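Local coordinates for protein-glutaminase (Chryseobacterium proteolyticum, PDB 2ZK9) that deamidates glutamine side chains held in proteins, turning them into glutamates with release of ammonia, and probably shares its fold with papain-like cysteine peptidases, at residues D59-K70 and S128-G139. Sequence-based numbering, arbitrary orientation.
Sequences DCEKQFVYGNLK and SASVSSYANTAG
K62 and T137 form a hydrogen-bonded pair in the antiparallel ladder joining strands 61-66 and 130-138. Along K62, CB lies 3.4 Å from T137 OG1, CG lies between that hydroxyl and G139 O, CD runs on past the same carbonyl, CE comes closer, and NZ donates to G139 O at 3.0 Å. Bends at chi2 and chi4 (-68° and 59°) curl the chain there, and V141 O and H47 ND1 also bond the buried ammonium, so a long basic chain fits. With an alanine here, G139 O, V141 O and H47 ND1 would probably lose their shared partner, and the space of the aliphatic chain beside G139 would go unfilled. T137 OG1 bonds A138 O at 2.8 Å and lies at the F64 ring edge, in its plane, 3.5 Å from CE2. On the other face, Q63 NE2 gives a hydrogen to a lone pair of N136 OD1 (2.8 Å), the amides nearly coplanar at 19°; NE2 also bonds D114 and OE1 accepts from R118, so an amide, both donor and acceptor, suits. V65 CG2 meets V131 CG1, beta-branched residues suiting strands. At Y66 a classic beta bulge, with S132 and S133 both facing it, shifts the register by one; at G67 a side chain would strike S130 O. Backbone bonds fix the pairing, while K62, through H47, and Q63, through D114, join it to helices 42-55 and 114-120.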
loop_
_atom_site.group_PDB
_atom_site.type_symbol
_atom_site.label_atom_id
_atom_site.label_comp_id
_atom_site.label_asym_id
_atom_site.label_seq_id
_atom_site.Cartn_x
_atom_site.Cartn_y
_atom_site.Cartn_z
ATOM N N ASP A 59 -12.045 -1.588 -8.693
ATOM C CA ASP A 59 -11.792 -1.751 -7.282
ATOM C C ASP A 59 -10.734 -2.861 -7.109
ATOM O O ASP A 59 -10.284 -3.458 -8.091
ATOM C CB ASP A 59 -13.068 -1.985 -6.486
ATOM C CG ASP A 59 -13.041 -1.542 -5.032
ATOM O OD1 ASP A 59 -11.948 -1.231 -4.519
ATOM O OD2 ASP A 59 -14.132 -1.453 -4.408
ATOM N N CYS A 60 -10.348 -3.083 -5.882
ATOM C CA CYS A 60 -9.367 -4.062 -5.507
ATOM C C CYS A 60 -9.679 -4.550 -4.101
ATOM O O CYS A 60 -10.591 -4.066 -3.447
ATOM C CB CYS A 60 -7.974 -3.456 -5.581
ATOM S SG CYS A 60 -7.733 -2.015 -4.523
ATOM N N GLU A 61 -8.873 -5.535 -3.682
ATOM C CA GLU A 61 -8.838 -5.927 -2.275
ATOM C C GLU A 61 -7.731 -5.211 -1.565
ATOM O O GLU A 61 -6.820 -4.605 -2.199
ATOM C CB GLU A 61 -8.634 -7.459 -2.189
ATOM C CG GLU A 61 -9.891 -8.235 -2.609
ATOM C CD GLU A 61 -9.573 -9.696 -2.730
ATOM O OE1 GLU A 61 -8.933 -10.106 -3.726
ATOM O OE2 GLU A 61 -9.886 -10.480 -1.760
ATOM N N LYS A 62 -7.692 -5.297 -0.259
ATOM C CA LYS A 62 -6.513 -5.038 0.567
ATOM C C LYS A 62 -5.973 -6.388 1.012
ATOM O O LYS A 62 -6.757 -7.297 1.292
ATOM C CB LYS A 62 -6.806 -4.196 1.785
ATOM C CG LYS A 62 -7.403 -2.832 1.563
ATOM C CD LYS A 62 -6.452 -1.847 0.893
ATOM C CE LYS A 62 -7.104 -0.544 0.519
ATOM N NZ LYS A 62 -7.665 0.103 1.720
ATOM N N GLN A 63 -4.658 -6.483 1.170
ATOM C CA GLN A 63 -4.110 -7.545 1.997
ATOM C C GLN A 63 -3.409 -6.882 3.186
ATOM O O GLN A 63 -2.589 -5.982 3.006
ATOM C CB GLN A 63 -3.131 -8.454 1.255
ATOM C CG GLN A 63 -2.698 -9.648 2.096
ATOM C CD GLN A 63 -1.961 -10.719 1.341
ATOM O OE1 GLN A 63 -0.750 -10.903 1.499
ATOM N NE2 GLN A 63 -2.663 -11.421 0.446
ATOM N N PHE A 64 -3.767 -7.347 4.380
ATOM C CA PHE A 64 -3.142 -6.978 5.623
ATOM C C PHE A 64 -2.249 -8.102 6.080
ATOM O O PHE A 64 -2.683 -9.254 6.080
ATOM C CB PHE A 64 -4.172 -6.687 6.707
ATOM C CG PHE A 64 -5.011 -5.463 6.441
ATOM C CD1 PHE A 64 -4.667 -4.224 6.962
ATOM C CD2 PHE A 64 -6.162 -5.516 5.663
ATOM C CE1 PHE A 64 -5.385 -3.083 6.700
ATOM C CE2 PHE A 64 -6.901 -4.382 5.379
ATOM C CZ PHE A 64 -6.519 -3.144 5.911
ATOM N N VAL A 65 -1.026 -7.790 6.509
ATOM C CA VAL A 65 -0.133 -8.787 7.080
ATOM C C VAL A 65 0.277 -8.291 8.454
ATOM O O VAL A 65 0.462 -7.086 8.637
ATOM C CB VAL A 65 1.074 -9.046 6.124
ATOM C CG1 VAL A 65 1.892 -7.822 5.814
ATOM C CG2 VAL A 65 1.971 -10.136 6.696
ATOM N N TYR A 66 0.400 -9.187 9.398
ATOM C CA TYR A 66 0.623 -8.884 10.780
ATOM C C TYR A 66 1.787 -9.713 11.340
ATOM O O TYR A 66 1.950 -10.837 10.920
ATOM C CB TYR A 66 -0.614 -9.223 11.635
ATOM C CG TYR A 66 -1.906 -8.633 11.121
ATOM C CD1 TYR A 66 -2.371 -7.416 11.556
ATOM C CD2 TYR A 66 -2.652 -9.316 10.181
ATOM C CE1 TYR A 66 -3.571 -6.873 11.066
ATOM C CE2 TYR A 66 -3.822 -8.786 9.706
ATOM C CZ TYR A 66 -4.284 -7.569 10.143
ATOM O OH TYR A 66 -5.499 -7.113 9.648
ATOM N N GLY A 67 2.560 -9.133 12.261
ATOM C CA GLY A 67 3.614 -9.910 12.867
ATOM C C GLY A 67 4.696 -9.072 13.433
ATOM O O GLY A 67 4.507 -7.895 13.689
ATOM N N ASN A 68 5.853 -9.699 13.586
ATOM C CA ASN A 68 7.101 -9.015 13.906
ATOM C C ASN A 68 7.718 -8.645 12.555
ATOM O O ASN A 68 8.555 -9.371 12.024
ATOM C CB ASN A 68 8.015 -9.939 14.693
ATOM C CG ASN A 68 9.347 -9.310 15.006
ATOM O OD1 ASN A 68 9.463 -8.092 15.072
ATOM N ND2 ASN A 68 10.359 -10.117 15.160
ATOM N N LEU A 69 7.228 -7.574 11.943
ATOM C CA LEU A 69 7.568 -7.263 10.548
ATOM C C LEU A 69 8.767 -6.328 10.504
ATOM O O LEU A 69 8.964 -5.475 11.341
ATOM C CB LEU A 69 6.373 -6.624 9.841
ATOM C CG LEU A 69 5.072 -7.389 9.921
ATOM C CD1 LEU A 69 4.016 -6.656 9.090
ATOM C CD2 LEU A 69 5.207 -8.843 9.458
ATOM N N LYS A 70 9.563 -6.510 9.441
ATOM C CA LYS A 70 10.777 -5.760 9.186
ATOM C C LYS A 70 10.902 -5.562 7.680
ATOM O O LYS A 70 10.742 -6.522 6.936
ATOM C CB LYS A 70 12.007 -6.565 9.666
ATOM C CG LYS A 70 12.080 -6.944 11.094
ATOM C CD LYS A 70 12.253 -5.823 12.020
ATOM C CE LYS A 70 12.461 -6.241 13.507
ATOM N NZ LYS A 70 13.697 -7.110 13.642
ATOM N N SER A 128 15.487 -10.186 13.220
ATOM C CA SER A 128 14.493 -11.241 13.280
ATOM C C SER A 128 13.133 -10.733 12.827
ATOM O O SER A 128 12.755 -9.602 13.088
ATOM C CB SER A 128 14.352 -11.701 14.727
ATOM O OG SER A 128 15.599 -12.222 15.219
ATOM N N ALA A 129 12.374 -11.594 12.178
ATOM C CA ALA A 129 11.118 -11.181 11.594
ATOM C C ALA A 129 10.235 -12.389 11.359
ATOM O O ALA A 129 10.736 -13.453 11.022
ATOM C CB ALA A 129 11.368 -10.439 10.292
ATOM N N SER A 130 8.928 -12.229 11.511
ATOM C CA SER A 130 8.002 -13.321 11.265
ATOM C C SER A 130 6.596 -12.776 11.022
ATOM O O SER A 130 6.216 -11.747 11.566
ATOM C CB SER A 130 7.950 -14.313 12.430
ATOM O OG SER A 130 7.612 -13.698 13.640
ATOM N N VAL A 131 5.834 -13.511 10.226
ATOM C CA VAL A 131 4.409 -13.248 9.981
ATOM C C VAL A 131 3.575 -14.063 10.969
ATOM O O VAL A 131 3.756 -15.261 11.068
ATOM C CB VAL A 131 4.015 -13.592 8.546
ATOM C CG1 VAL A 131 2.511 -13.522 8.353
ATOM C CG2 VAL A 131 4.730 -12.705 7.514
ATOM N N SER A 132 2.686 -13.399 11.690
ATOM C CA SER A 132 1.768 -14.079 12.594
ATOM C C SER A 132 0.464 -14.418 11.882
ATOM O O SER A 132 -0.130 -15.485 12.128
ATOM C CB SER A 132 1.427 -13.285 13.839
ATOM O OG SER A 132 0.959 -11.991 13.539
ATOM N N SER A 133 -0.034 -13.583 10.968
ATOM C CA SER A 133 -1.227 -13.874 10.193
ATOM C C SER A 133 -1.281 -12.894 9.006
ATOM O O SER A 133 -0.565 -11.912 8.962
ATOM C CB SER A 133 -2.526 -13.719 11.002
ATOM O OG SER A 133 -2.756 -12.379 11.359
ATOM N N TYR A 134 -2.183 -13.185 8.076
ATOM C CA TYR A 134 -2.516 -12.232 7.015
ATOM C C TYR A 134 -3.966 -12.420 6.641
ATOM O O TYR A 134 -4.548 -13.494 6.896
ATOM C CB TYR A 134 -1.611 -12.317 5.790
ATOM C CG TYR A 134 -1.846 -13.454 4.866
ATOM C CD1 TYR A 134 -1.241 -14.688 5.151
ATOM C CD2 TYR A 134 -2.634 -13.383 3.734
ATOM C CE1 TYR A 134 -1.433 -15.758 4.328
ATOM C CE2 TYR A 134 -2.836 -14.464 2.883
ATOM C CZ TYR A 134 -2.216 -15.675 3.208
ATOM O OH TYR A 134 -2.354 -16.783 2.440
ATOM N N ALA A 135 -4.578 -11.416 6.060
ATOM C CA ALA A 135 -5.997 -11.486 5.693
ATOM C C ALA A 135 -6.239 -10.568 4.500
ATOM O O ALA A 135 -5.722 -9.458 4.453
ATOM C CB ALA A 135 -6.840 -11.037 6.861
ATOM N N ASN A 136 -7.085 -11.011 3.609
ATOM C CA ASN A 136 -7.583 -10.184 2.533
ATOM C C ASN A 136 -8.902 -9.582 2.919
ATOM O O ASN A 136 -9.707 -10.237 3.585
ATOM C CB ASN A 136 -7.804 -10.976 1.248
ATOM C CG ASN A 136 -6.474 -11.517 0.708
ATOM O OD1 ASN A 136 -5.415 -10.969 0.942
ATOM N ND2 ASN A 136 -6.580 -12.551 -0.066
ATOM N N THR A 137 -9.160 -8.347 2.514
ATOM C CA THR A 137 -10.420 -7.685 2.728
ATOM C C THR A 137 -10.868 -7.031 1.434
ATOM O O THR A 137 -10.088 -6.788 0.526
ATOM C CB THR A 137 -10.368 -6.597 3.804
ATOM O OG1 THR A 137 -9.581 -5.482 3.335
ATOM C CG2 THR A 137 -9.718 -7.082 5.093
ATOM N N ALA A 138 -12.129 -6.632 1.414
ATOM C CA ALA A 138 -12.554 -5.677 0.388
ATOM C C ALA A 138 -11.680 -4.440 0.440
ATOM O O ALA A 138 -11.196 -4.009 1.507
ATOM C CB ALA A 138 -14.024 -5.274 0.653
ATOM N N GLY A 139 -11.493 -3.825 -0.706
ATOM C CA GLY A 139 -10.690 -2.634 -0.823
ATOM C C GLY A 139 -11.129 -1.487 0.031
ATOM O O GLY A 139 -10.316 -0.653 0.462
HETATM O O HOH W 1 -9.339 -12.872 -1.284
HETATM O O HOH W 2 10.022 -13.030 14.838
HETATM O O HOH W 3 5.156 -12.903 14.432
#